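PDB 2A6Z: Emp47p (form2) from Saccharomyces cerevisiae, which acts as a lectin-type cargo receptor involved in glycoprotein secretion and is required for exit of Emp46p from the endoplasmic reticulum. Local coordinates for residues N44-G49 with N201-N206; F57-S62 with G191-G196; D61-E66 with M216-G221; V72-Q77 with N207-E212. All blocks are in the same frame, centred on the assembly; numbering follows the deposited sequence.

Contact 1: residues N44-G49 with N201-N206; sequences NQNSKG and NGAVNN
Asn44 O is gripped by two donors that reach it from opposite faces of its carbonyl plane. From across the contact Asn201 ND2 donates to Asn44 O at 2.9 Å, in a nearly straight bond (171°). From within the 44-49 turn Ser47 OG donates to Asn44 O at 2.7 Å. The other end of the same Asn201 amide is also used. Asn201 OD1 accepts from Ser47 N at 2.8 Å. One flat side chain thereby bonds the backbone at Asn44 and at Ser47. Asn201 CG sits between its own backbone N and carbonyl carbon (chi1 57°), which turns the amide into the 44-47 bend. Asn201 ND2 also donates to Glu209 O. Both loops belong to the legume-lectin-like beta sandwich. Residues 44-47 lead into strand 48-58, and the 201-206 loop follows the neighbouring strand 192-200 of the same sheet. Asn201 N also donates to Ser47 O, more loosely at 3.3 Å. A water lies beside this bond. It accepts from Gly202 N and lies 2.8 Å from both Asn46 OD1 and Ser47 O. The backbones come close where Asn46 CA meets Gly202 O at 3.1 Å in a CA-H...O contact. At the solvent-facing rim the contact is looser. The amide of Gln45 passes near that of Asn206 with planes only 14° apart, and Gln45 CD lies 3.4 Å from Asn206 O.

Contact 2: residues F57-S62 with G191-G196; sequences FDLKDS and GSYRIG
Leu59 and Tyr193 meet obliquely. Leu59 CB is 3.7 Å from Tyr193 CD1, and Leu59 CD2 is 3.8 Å from Tyr193 CE1. Leu59 CG stands opposite its backbone N (chi1 175°), which carries the branch along the ring toward CZ. The hydroxyl of Tyr193 bonds to Pro189 O. Phe57 is on the same face of the sheet as Tyr193, but their rings do not stack on each other. Tyr193 CB lies at the edge of the Phe57 ring, near its plane. Phe57 CB touches Ile195 CD1 at 3.9 Å. The Phe57 ring leads into the core, where it makes edge-to-face contacts with Phe63 and Phe218. Tyr193 stacks instead on Phe86 of strand 81-88. Three backbone bonds hold these side chains in place. Phe57 and Tyr193 form an antiparallel hydrogen-bonded pair, with Tyr193 N to Phe57 O at 2.7 Å and Phe57 N to Tyr193 O at 2.9 Å. Leu59 N then donates to Gly191 O at 3.1 Å. Asp58 and Ser192 are the next, non-hydrogen-bonded pair. Their side chains lie on the other face, while the Phe57 and Tyr193 face packs against Phe63, Phe218 and Phe86. This antiparallel pairing at the ends of strands 48-58 and 192-200 fits the beta sandwich of the legume-like lectin family.

Contact 3: residues D61-E66 with M216-G221; sequences DSFTME and MQFFNG
Thr64 and Phe219 form a hydrogen-bonded pair between neighbouring antiparallel strands of the lectin beta sandwich, 63-72 and 210-220. Thr64 N donates to Phe219 O and Phe219 N to Thr64 O, both at 2.9 Å. Glu66 and Gln217 repeat the pattern two residues on. Beyond Phe63, Gly221 N closes the strand end on Ser62 O, coming from well above the carbonyl plane.

Apolar contacts gather on the face that carries Met65 and Phe218. The Phe63 and Phe218 rings are nearly parallel (2°) but slid apart, with centroids at 5.5 Å, so they barely overlap. Phe63 CB touches Phe218 CZ at 3.6 Å. Met65, in one of its two conformers, runs beside Phe218. The Phe63 ring also stacks on Phe86 of the other sheet.

The opposite face carries Thr64, Glu66 and Gln217 together with the Phe219 ring. Water joins Glu66 OE1 to Gln217 NE2, while Glu66 OE2 binds Ser2 and Arg160. Thr64 OG1 lies opposite its carbonyl carbon (chi1 -60°) and donates to Gly221 O at 2.7 Å, in the carbonyl plane and on a lone pair.

Contact 4: residues V72-Q77 with N207-E212; sequences VGYSGQ and NAESFE
Tyr74 lays one face of its ring squarely on the side chain of Asn207. Asn207 CB sits 3.4 Å from the centroid of the Tyr74 ring and only 7° off the ring normal, a CH-pi contact over the centre of the ring. The two side chains cross at about a right angle. Tyr74 CG is opposite its backbone N (chi1 -175°), which brings the ring over Asn207 while Tyr74 CB packs on Glu209 CB at 3.9 Å. Asn207 is fixed by several bonds. Asn207 OD1 accepts from Glu209 N at 2.9 Å, forming an Asx turn, and its ND2 donates to Asn201 O and Val204 O. The tyrosine hydroxyl bonds to Asn205 ND2. Glu209 OE2 bonds to Ser71 OG.

The second tight point is at Val72 and Ser210. They form an antiparallel hydrogen-bonded pair, with Ser210 N to Val72 O at 2.8 Å and Val72 N to Ser210 O at 3.0 Å. Val72 CG2 lies 3.5 Å from Glu212 OE2. Glu212 OE2 accepts from Ser210 OG at 2.7 Å through its anti lone pair. Glu212 OE1 forms salt bridges to Arg38 and Arg70, which probably favour the charged carboxylate.

Between these two points the contact is looser. Gly73 and Ala208 are exposed on the solvent side, and there a water bridges Gly73 O and Ala208 N in place of a direct backbone bond.

This pattern fits the end of an antiparallel strand pair in a lectin beta sandwich: strand 63-72 leaves the sheet as strand 210-220 enters it.

Overall arrangement
The four contacts lie in one beta sandwich and form two groups on opposite sides of the chain's centre. Contacts 1 and 4 have centres 9 Å apart and touch through Asn201. Contacts 2 and 3 have centres 10 Å apart and share Asp61 and Ser62. Across the groups, contact centres are 29 to 31 Å apart. Contact 2 lies in the sheet of strands 48-58 and 192-200, with contact 1 at its margin. Contact 3 lies in the sheet of 63-72 and 210-220, with contact 4 at its end. First segments run 1, 2, 3, 4 along the chain; second segments run 2, 1, 4, 3. Contact 2 therefore nests inside contact 1, and contact 4 inside contact 3. Each group joins the two sheets at one side of the sandwich.

Contact 1: residues N44-G49 with N201-N206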
loop_
_atom_site.group_PDB
_atom_site.type_symbol
_atom_site.label_atom_id
_atom_site.label_comp_id
_atom_site.label_asym_id
_atom_site.label_seq_id
_atom_site.Cartn_x
_atom_site.Cartn_y
_atom_site.Cartn_z
ATOM N N ASN A 44 16.364 8.952 -2.184
ATOM C CA ASN A 44 17.026 10.131 -2.715
ATOM C C ASN A 44 16.132 10.810 -3.748
ATOM O O ASN A 44 14.986 10.423 -3.964
ATOM C CB ASN A 44 18.392 9.710 -3.269
ATOM C CG ASN A 44 18.425 8.857 -4.462
ATOM O OD1 ASN A 44 17.519 8.769 -5.244
ATOM N ND2 ASN A 44 19.653 8.284 -4.732
ATOM N N GLN A 45 16.637 11.879 -4.409
ATOM C CA GLN A 45 15.836 12.616 -5.393
ATOM C C GLN A 45 15.513 11.720 -6.578
ATOM O O GLN A 45 16.446 11.194 -7.180
ATOM C CB GLN A 45 16.590 13.869 -5.886
ATOM C CG GLN A 45 16.736 14.857 -4.726
ATOM C CD GLN A 45 17.631 16.010 -5.130
ATOM O OE1 GLN A 45 18.039 16.744 -4.221
ATOM N NE2 GLN A 45 17.967 16.179 -6.409
ATOM N N ASN A 46 14.227 11.618 -6.932
ATOM C CA ASN A 46 13.746 10.816 -8.036
ATOM C C ASN A 46 14.188 9.347 -7.895
ATOM O O ASN A 46 14.934 8.815 -8.707
ATOM C CB ASN A 46 14.217 11.364 -9.384
ATOM C CG ASN A 46 13.399 10.796 -10.507
ATOM O OD1 ASN A 46 12.429 10.011 -10.361
ATOM N ND2 ASN A 46 13.732 11.206 -11.691
ATOM N N SER A 47 13.654 8.754 -6.848
ATOM C CA SER A 47 13.947 7.346 -6.516
ATOM C C SER A 47 12.671 6.551 -6.446
ATOM O O SER A 47 11.560 7.115 -6.382
ATOM C CB SER A 47 14.708 7.217 -5.183
ATOM O OG SER A 47 14.013 7.889 -4.113
ATOM N N LYS A 48 12.829 5.228 -6.466
ATOM C CA LYS A 48 11.754 4.261 -6.474
ATOM C C LYS A 48 12.141 3.094 -5.578
ATOM O O LYS A 48 13.288 2.707 -5.511
ATOM C CB LYS A 48 11.403 3.727 -7.870
ATOM C CG LYS A 48 10.841 4.803 -8.790
ATOM C CD LYS A 48 10.553 4.329 -10.199
ATOM C CE LYS A 48 9.690 5.333 -10.943
ATOM N NZ LYS A 48 9.650 5.094 -12.413
ATOM N N GLY A 49 11.121 2.518 -4.925
ATOM C CA GLY A 49 11.382 1.385 -4.030
ATOM C C GLY A 49 10.140 0.518 -3.971
ATOM O O GLY A 49 9.001 1.004 -4.101
ATOM N N ASN A 201 9.142 9.228 -5.700
ATOM C CA ASN A 201 9.007 10.631 -5.395
ATOM C C ASN A 201 9.101 11.563 -6.607
ATOM O O ASN A 201 8.768 12.748 -6.472
ATOM C CB ASN A 201 9.912 11.086 -4.232
ATOM C CG ASN A 201 11.365 10.816 -4.458
ATOM O OD1 ASN A 201 11.799 10.493 -5.575
ATOM N ND2 ASN A 201 12.164 10.961 -3.399
ATOM N N GLY A 202 9.500 11.032 -7.742
ATOM C CA GLY A 202 9.553 11.842 -9.001
ATOM C C GLY A 202 10.547 12.957 -8.885
ATOM O O GLY A 202 11.457 12.944 -8.068
ATOM N N ALA A 203 10.394 13.909 -9.796
ATOM C CA ALA A 203 11.393 14.954 -10.013
ATOM C C ALA A 203 10.845 16.363 -9.738
ATOM O O ALA A 203 11.593 17.320 -9.917
ATOM C CB ALA A 203 11.910 14.912 -11.436
ATOM N N VAL A 204 9.595 16.509 -9.291
ATOM C CA VAL A 204 9.082 17.857 -9.056
ATOM C C VAL A 204 9.913 18.562 -7.971
ATOM O O VAL A 204 10.094 18.017 -6.882
ATOM C CB VAL A 204 7.608 17.811 -8.687
ATOM C CG1 VAL A 204 7.124 19.201 -8.314
ATOM C CG2 VAL A 204 6.796 17.336 -9.904
ATOM N N ASN A 205 10.353 19.778 -8.301
ATOM C CA ASN A 205 11.150 20.595 -7.420
ATOM C C ASN A 205 12.374 19.874 -6.891
ATOM O O ASN A 205 12.839 20.272 -5.831
ATOM C CB ASN A 205 10.260 21.100 -6.292
ATOM C CG ASN A 205 9.265 22.152 -6.667
ATOM O OD1 ASN A 205 9.586 22.937 -7.589
ATOM N ND2 ASN A 205 8.112 22.193 -5.996
ATOM N N ASN A 206 12.918 18.882 -7.554
ATOM C CA ASN A 206 14.044 18.094 -7.017
ATOM C C ASN A 206 13.764 17.664 -5.592
ATOM O O ASN A 206 14.616 17.599 -4.703
ATOM C CB ASN A 206 15.353 18.906 -7.115
ATOM C CG ASN A 206 15.993 18.831 -8.496
ATOM O OD1 ASN A 206 15.709 18.010 -9.384
ATOM N ND2 ASN A 206 16.866 19.800 -8.616
HETATM O O HOH W 1 10.769 8.641 -8.619
#

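Contact 2: residues F57-S62 with G191-G196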
loop_
_atom_site.group_PDB
_atom_site.type_symbol
_atom_site.label_atom_id
_atom_site.label_comp_id
_atom_site.label_asym_id
_atom_site.label_seq_id
_atom_site.Cartn_x
_atom_site.Cartn_y
_atom_site.Cartn_z
ATOM N N PHE A 57 -0.659 -15.081 -0.984
ATOM C CA PHE A 57 -1.701 -15.296 -0.002
ATOM C C PHE A 57 -2.900 -15.880 -0.727
ATOM O O PHE A 57 -3.421 -15.274 -1.670
ATOM C CB PHE A 57 -2.032 -13.961 0.685
ATOM C CG PHE A 57 -3.348 -13.994 1.455
ATOM C CD1 PHE A 57 -3.540 -14.732 2.595
ATOM C CD2 PHE A 57 -4.457 -13.285 0.960
ATOM C CE1 PHE A 57 -4.784 -14.738 3.248
ATOM C CE2 PHE A 57 -5.673 -13.236 1.610
ATOM C CZ PHE A 57 -5.843 -13.989 2.736
ATOM N N ASP A 58 -3.341 -17.064 -0.278
ATOM C CA ASP A 58 -4.476 -17.712 -0.882
ATOM C C ASP A 58 -5.750 -17.188 -0.242
ATOM O O ASP A 58 -6.093 -17.477 0.914
ATOM C CB ASP A 58 -4.356 -19.216 -0.608
ATOM C CG ASP A 58 -5.395 -20.047 -1.301
ATOM O OD1 ASP A 58 -5.541 -21.172 -0.825
ATOM O OD2 ASP A 58 -6.024 -19.570 -2.274
ATOM N N LEU A 59 -6.537 -16.383 -1.002
ATOM C CA LEU A 59 -7.717 -15.724 -0.450
ATOM C C LEU A 59 -8.876 -16.722 -0.365
ATOM O O LEU A 59 -9.473 -17.103 -1.386
ATOM C CB LEU A 59 -8.073 -14.511 -1.284
ATOM C CG LEU A 59 -9.394 -13.836 -0.838
ATOM C CD1 LEU A 59 -9.283 -13.243 0.565
ATOM C CD2 LEU A 59 -9.806 -12.766 -1.845
ATOM N N LYS A 60 -9.280 -17.066 0.843
ATOM C CA LYS A 60 -10.396 -17.970 1.104
ATOM C C LYS A 60 -11.380 -17.427 2.138
ATOM O O LYS A 60 -12.511 -17.932 2.211
ATOM C CB LYS A 60 -9.885 -19.332 1.592
ATOM C CG LYS A 60 -8.974 -20.045 0.578
ATOM C CD LYS A 60 -9.791 -20.548 -0.603
ATOM C CE LYS A 60 -8.931 -21.384 -1.514
ATOM N NZ LYS A 60 -9.415 -21.342 -2.906
ATOM N N ASP A 61 -10.950 -16.460 2.946
ATOM C CA ASP A 61 -11.728 -16.013 4.092
ATOM C C ASP A 61 -11.317 -14.555 4.420
ATOM O O ASP A 61 -10.363 -14.038 3.844
ATOM C CB ASP A 61 -11.440 -16.907 5.316
ATOM C CG ASP A 61 -11.925 -18.339 5.236
ATOM O OD1 ASP A 61 -11.153 -19.294 4.987
ATOM O OD2 ASP A 61 -13.153 -18.460 5.397
ATOM N N SER A 62 -12.057 -13.977 5.338
ATOM C CA SER A 62 -11.860 -12.569 5.703
ATOM C C SER A 62 -10.449 -12.313 6.180
ATOM O O SER A 62 -9.766 -13.177 6.757
ATOM C CB SER A 62 -12.852 -12.233 6.813
ATOM O OG SER A 62 -14.158 -12.489 6.339
ATOM N N GLY A 191 -7.868 -16.990 -5.280
ATOM C CA GLY A 191 -6.594 -17.181 -5.961
ATOM C C GLY A 191 -5.481 -16.658 -5.088
ATOM O O GLY A 191 -5.643 -16.321 -3.919
ATOM N N SER A 192 -4.286 -16.627 -5.682
ATOM C CA SER A 192 -3.127 -16.221 -4.973
ATOM C C SER A 192 -2.846 -14.732 -5.156
ATOM O O SER A 192 -2.631 -14.292 -6.303
ATOM C CB SER A 192 -1.893 -17.025 -5.508
ATOM O OG SER A 192 -0.793 -16.788 -4.655
ATOM N N TYR A 193 -2.873 -14.003 -4.039
ATOM C CA TYR A 193 -2.679 -12.573 -4.073
ATOM C C TYR A 193 -1.338 -12.141 -3.547
ATOM O O TYR A 193 -0.793 -12.703 -2.578
ATOM C CB TYR A 193 -3.779 -11.845 -3.244
ATOM C CG TYR A 193 -5.110 -11.864 -3.919
ATOM C CD1 TYR A 193 -5.961 -12.970 -3.962
ATOM C CD2 TYR A 193 -5.559 -10.678 -4.544
ATOM C CE1 TYR A 193 -7.166 -12.900 -4.617
ATOM C CE2 TYR A 193 -6.763 -10.617 -5.175
ATOM C CZ TYR A 193 -7.614 -11.703 -5.217
ATOM O OH TYR A 193 -8.806 -11.652 -5.859
ATOM N N ARG A 194 -0.818 -11.128 -4.214
ATOM C CA ARG A 194 0.437 -10.500 -3.865
ATOM C C ARG A 194 0.148 -9.223 -3.073
ATOM O O ARG A 194 -0.737 -8.464 -3.424
ATOM C CB ARG A 194 1.264 -10.182 -5.121
ATOM C CG ARG A 194 1.374 -11.317 -6.106
ATOM C CD ARG A 194 1.778 -12.658 -5.514
ATOM N NE ARG A 194 3.042 -12.596 -4.788
ATOM C CZ ARG A 194 3.904 -13.604 -4.756
ATOM N NH1 ARG A 194 3.717 -14.750 -5.372
ATOM N NH2 ARG A 194 5.022 -13.429 -4.053
ATOM N N ILE A 195 0.917 -9.028 -1.991
ATOM C CA ILE A 195 0.729 -7.964 -1.013
ATOM C C ILE A 195 2.039 -7.238 -0.904
ATOM O O ILE A 195 3.103 -7.864 -0.698
ATOM C CB ILE A 195 0.315 -8.584 0.352
ATOM C CG1 ILE A 195 -1.068 -9.224 0.243
ATOM C CG2 ILE A 195 0.409 -7.549 1.461
ATOM C CD1 ILE A 195 -1.344 -10.206 1.370
ATOM N N GLY A 196 1.993 -5.908 -1.059
ATOM C CA GLY A 196 3.226 -5.142 -0.997
ATOM C C GLY A 196 2.920 -3.664 -1.091
ATOM O O GLY A 196 1.773 -3.232 -1.142
#

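Contact 3: residues D61-E66 with M216-G221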
loop_
_atom_site.group_PDB
_atom_site.type_symbol
_atom_site.label_atom_id
_atom_site.label_comp_id
_atom_site.label_asym_id
_atom_site.label_seq_id
_atom_site.Cartn_x
_atom_site.Cartn_y
_atom_site.Cartn_z
ATOM N N ASP A 61 -10.950 -16.460 2.946
ATOM C CA ASP A 61 -11.728 -16.013 4.092
ATOM C C ASP A 61 -11.317 -14.555 4.420
ATOM O O ASP A 61 -10.363 -14.038 3.844
ATOM C CB ASP A 61 -11.440 -16.907 5.316
ATOM C CG ASP A 61 -11.925 -18.339 5.236
ATOM O OD1 ASP A 61 -11.153 -19.294 4.987
ATOM O OD2 ASP A 61 -13.153 -18.460 5.397
ATOM N N SER A 62 -12.057 -13.977 5.338
ATOM C CA SER A 62 -11.860 -12.569 5.703
ATOM C C SER A 62 -10.449 -12.313 6.180
ATOM O O SER A 62 -9.766 -13.177 6.757
ATOM C CB SER A 62 -12.852 -12.233 6.813
ATOM O OG SER A 62 -14.158 -12.489 6.339
ATOM N N PHE A 63 -10.006 -11.035 6.009
ATOM C CA PHE A 63 -8.651 -10.691 6.440
ATOM C C PHE A 63 -8.587 -9.188 6.706
ATOM O O PHE A 63 -9.418 -8.417 6.306
ATOM C CB PHE A 63 -7.607 -11.094 5.354
ATOM C CG PHE A 63 -7.671 -10.289 4.087
ATOM C CD1 PHE A 63 -6.875 -9.145 3.935
ATOM C CD2 PHE A 63 -8.512 -10.652 3.068
ATOM C CE1 PHE A 63 -6.958 -8.400 2.801
ATOM C CE2 PHE A 63 -8.607 -9.888 1.896
ATOM C CZ PHE A 63 -7.843 -8.744 1.771
ATOM N N THR A 64 -7.456 -8.844 7.366
ATOM C CA THR A 64 -7.108 -7.472 7.671
ATOM C C THR A 64 -5.631 -7.273 7.295
ATOM O O THR A 64 -4.777 -8.139 7.599
ATOM C CB THR A 64 -7.219 -7.202 9.156
ATOM O OG1 THR A 64 -8.559 -7.448 9.579
ATOM C CG2 THR A 64 -6.883 -5.775 9.533
ATOM N N MET A 65 -5.313 -6.131 6.688
ATOM C CA MET A 65 -3.953 -5.680 6.470
ATOM C C MET A 65 -3.798 -4.309 7.117
ATOM O O MET A 65 -4.555 -3.385 6.760
ATOM C CB MET A 65 -3.658 -5.573 5.008
ATOM C CG MET A 65 -3.751 -6.723 4.049
ATOM S SD MET A 65 -3.629 -6.575 2.242
ATOM C CE MET A 65 -4.977 -5.428 1.934
ATOM N N GLU A 66 -2.819 -4.131 8.009
ATOM C CA GLU A 66 -2.546 -2.840 8.635
ATOM C C GLU A 66 -1.154 -2.411 8.264
ATOM O O GLU A 66 -0.160 -3.076 8.637
ATOM C CB GLU A 66 -2.675 -2.929 10.149
ATOM C CG GLU A 66 -4.051 -3.267 10.642
ATOM C CD GLU A 66 -4.262 -3.411 12.096
ATOM O OE1 GLU A 66 -3.273 -3.293 12.866
ATOM O OE2 GLU A 66 -5.412 -3.628 12.518
ATOM N N MET A 216 3.976 -3.847 9.210
ATOM C CA MET A 216 2.746 -4.265 8.548
ATOM C C MET A 216 2.262 -5.497 9.299
ATOM O O MET A 216 3.040 -6.389 9.602
ATOM C CB MET A 216 2.990 -4.568 7.056
ATOM C CG MET A 216 1.769 -4.978 6.221
ATOM S SD MET A 216 1.735 -6.794 6.325
ATOM C CE MET A 216 0.222 -7.139 5.416
ATOM N N GLN A 217 0.972 -5.539 9.598
ATOM C CA GLN A 217 0.412 -6.681 10.257
ATOM C C GLN A 217 -0.745 -7.211 9.434
ATOM O O GLN A 217 -1.615 -6.457 8.973
ATOM C CB GLN A 217 -0.041 -6.358 11.678
ATOM C CG GLN A 217 1.264 -6.127 12.463
ATOM C CD GLN A 217 0.976 -6.053 13.948
ATOM O OE1 GLN A 217 1.499 -6.872 14.724
ATOM N NE2 GLN A 217 0.150 -5.085 14.338
ATOM N N PHE A 218 -0.771 -8.522 9.253
ATOM C CA PHE A 218 -1.826 -9.227 8.555
ATOM C C PHE A 218 -2.566 -10.088 9.555
ATOM O O PHE A 218 -1.896 -10.807 10.324
ATOM C CB PHE A 218 -1.181 -10.088 7.439
ATOM C CG PHE A 218 -2.212 -10.614 6.462
ATOM C CD1 PHE A 218 -2.438 -9.937 5.272
ATOM C CD2 PHE A 218 -2.958 -11.735 6.710
ATOM C CE1 PHE A 218 -3.375 -10.377 4.351
ATOM C CE2 PHE A 218 -3.889 -12.211 5.769
ATOM C CZ PHE A 218 -4.095 -11.512 4.591
ATOM N N PHE A 219 -3.879 -10.041 9.542
ATOM C CA PHE A 219 -4.712 -10.887 10.415
ATOM C C PHE A 219 -5.688 -11.673 9.589
ATOM O O PHE A 219 -6.251 -11.198 8.596
ATOM C CB PHE A 219 -5.504 -10.046 11.443
ATOM C CG PHE A 219 -4.661 -9.107 12.274
ATOM C CD1 PHE A 219 -4.314 -9.441 13.573
ATOM C CD2 PHE A 219 -4.224 -7.887 11.782
ATOM C CE1 PHE A 219 -3.529 -8.611 14.381
ATOM C CE2 PHE A 219 -3.433 -7.068 12.569
ATOM C CZ PHE A 219 -3.056 -7.376 13.881
ATOM N N ASN A 220 -5.974 -12.882 10.062
ATOM C CA ASN A 220 -7.216 -13.507 9.649
ATOM C C ASN A 220 -8.388 -12.793 10.322
ATOM O O ASN A 220 -8.322 -12.364 11.497
ATOM C CB ASN A 220 -7.051 -14.980 9.971
ATOM C CG ASN A 220 -5.983 -15.589 9.077
ATOM O OD1 ASN A 220 -5.954 -15.474 7.837
ATOM N ND2 ASN A 220 -4.967 -16.270 9.606
ATOM N N GLY A 221 -9.496 -12.642 9.702
ATOM C CA GLY A 221 -10.683 -11.985 10.254
ATOM C C GLY A 221 -10.523 -10.484 10.190
ATOM O O GLY A 221 -9.566 -9.951 9.583
HETATM O O HOH W 2 -7.861 -15.022 5.659
HETATM O O HOH W 3 -0.673 -2.806 13.021
#

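Contact 4: residues V72-Q77 with N207-E212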
loop_
_atom_site.group_PDB
_atom_site.type_symbol
_atom_site.label_atom_id
_atom_site.label_comp_id
_atom_site.label_asym_id
_atom_site.label_seq_id
_atom_site.Cartn_x
_atom_site.Cartn_y
_atom_site.Cartn_z
ATOM N N VAL A 72 8.316 11.766 5.113
ATOM C CA VAL A 72 9.083 12.848 5.743
ATOM C C VAL A 72 9.953 13.525 4.675
ATOM O O VAL A 72 10.284 12.943 3.646
ATOM C CB VAL A 72 9.964 12.364 6.934
ATOM C CG1 VAL A 72 9.050 11.939 8.083
ATOM C CG2 VAL A 72 10.874 11.231 6.508
ATOM N N GLY A 73 10.336 14.768 4.995
ATOM C CA GLY A 73 11.381 15.450 4.233
ATOM C C GLY A 73 10.911 16.392 3.163
ATOM O O GLY A 73 11.787 17.080 2.584
ATOM N N TYR A 74 9.601 16.484 2.894
ATOM C CA TYR A 74 9.159 17.375 1.841
ATOM C C TYR A 74 7.660 17.718 2.034
ATOM O O TYR A 74 6.841 16.873 2.322
ATOM C CB TYR A 74 9.287 16.728 0.454
ATOM C CG TYR A 74 8.946 17.683 -0.652
ATOM C CD1 TYR A 74 9.822 18.721 -0.966
ATOM C CD2 TYR A 74 7.757 17.593 -1.365
ATOM C CE1 TYR A 74 9.546 19.617 -1.957
ATOM C CE2 TYR A 74 7.492 18.525 -2.371
ATOM C CZ TYR A 74 8.375 19.527 -2.664
ATOM O OH TYR A 74 8.076 20.413 -3.663
ATOM N N SER A 75 7.361 18.993 1.837
ATOM C CA SER A 75 5.954 19.438 1.796
ATOM C C SER A 75 5.759 20.200 0.488
ATOM O O SER A 75 6.491 21.126 0.197
ATOM C CB SER A 75 5.718 20.456 2.916
ATOM O OG SER A 75 4.417 20.987 2.857
ATOM N N GLY A 76 4.763 19.775 -0.265
ATOM C CA GLY A 76 4.417 20.421 -1.536
ATOM C C GLY A 76 3.837 19.361 -2.490
ATOM O O GLY A 76 3.996 18.180 -2.403
ATOM N N GLN A 77 3.016 19.805 -3.402
ATOM C CA GLN A 77 2.465 18.889 -4.405
ATOM C C GLN A 77 3.525 18.299 -5.274
ATOM O O GLN A 77 4.432 18.969 -5.759
ATOM C CB GLN A 77 1.428 19.662 -5.234
ATOM C CG GLN A 77 0.726 18.601 -6.157
ATOM C CD GLN A 77 -0.405 19.479 -6.801
ATOM O OE1 GLN A 77 -1.154 19.085 -7.634
ATOM N NE2 GLN A 77 -0.466 20.705 -6.230
ATOM N N ASN A 207 12.467 17.344 -5.312
ATOM C CA ASN A 207 12.107 16.936 -3.959
ATOM C C ASN A 207 12.795 15.620 -3.597
ATOM O O ASN A 207 13.127 14.784 -4.423
ATOM C CB ASN A 207 10.550 16.756 -3.802
ATOM C CG ASN A 207 10.072 15.433 -4.379
ATOM O OD1 ASN A 207 9.980 14.461 -3.612
ATOM N ND2 ASN A 207 9.744 15.359 -5.657
ATOM N N ALA A 208 12.938 15.438 -2.277
ATOM C CA ALA A 208 13.452 14.212 -1.701
ATOM C C ALA A 208 12.453 13.603 -0.723
ATOM O O ALA A 208 12.818 13.155 0.374
ATOM C CB ALA A 208 14.811 14.435 -0.989
ATOM N N GLU A 209 11.159 13.654 -1.067
ATOM C CA GLU A 209 10.182 13.049 -0.163
ATOM C C GLU A 209 10.552 11.602 0.091
ATOM O O GLU A 209 10.837 10.832 -0.833
ATOM C CB GLU A 209 8.787 13.128 -0.856
ATOM C CG GLU A 209 7.663 12.702 0.120
ATOM C CD GLU A 209 6.252 13.105 -0.322
ATOM O OE1 GLU A 209 6.079 13.565 -1.495
ATOM O OE2 GLU A 209 5.316 12.915 0.482
ATOM N N SER A 210 10.491 11.259 1.401
ATOM C CA SER A 210 10.938 9.920 1.831
ATOM C C SER A 210 9.754 9.136 2.368
ATOM O O SER A 210 9.285 9.439 3.484
ATOM C CB SER A 210 12.040 10.100 2.893
ATOM O OG SER A 210 12.577 8.820 3.201
ATOM N N PHE A 211 9.286 8.182 1.585
ATOM C CA PHE A 211 8.187 7.287 1.984
ATOM C C PHE A 211 8.803 6.099 2.716
ATOM O O PHE A 211 9.726 5.471 2.179
ATOM C CB PHE A 211 7.418 6.818 0.744
ATOM C CG PHE A 211 6.588 7.901 0.110
ATOM C CD1 PHE A 211 5.398 8.301 0.709
ATOM C CD2 PHE A 211 7.021 8.513 -1.053
ATOM C CE1 PHE A 211 4.605 9.284 0.118
ATOM C CE2 PHE A 211 6.189 9.468 -1.654
ATOM C CZ PHE A 211 5.005 9.855 -1.066
ATOM N N GLU A 212 8.314 5.826 3.914
ATOM C CA GLU A 212 8.980 4.908 4.852
ATOM C C GLU A 212 7.953 3.977 5.499
ATOM O O GLU A 212 6.840 4.425 5.836
ATOM C CB GLU A 212 9.695 5.679 5.932
ATOM C CG GLU A 212 10.635 6.728 5.334
ATOM C CD GLU A 212 11.517 7.453 6.280
ATOM O OE1 GLU A 212 11.308 7.311 7.529
ATOM O OE2 GLU A 212 12.430 8.153 5.770
HETATM O O HOH W 4 12.871 17.309 -0.065
#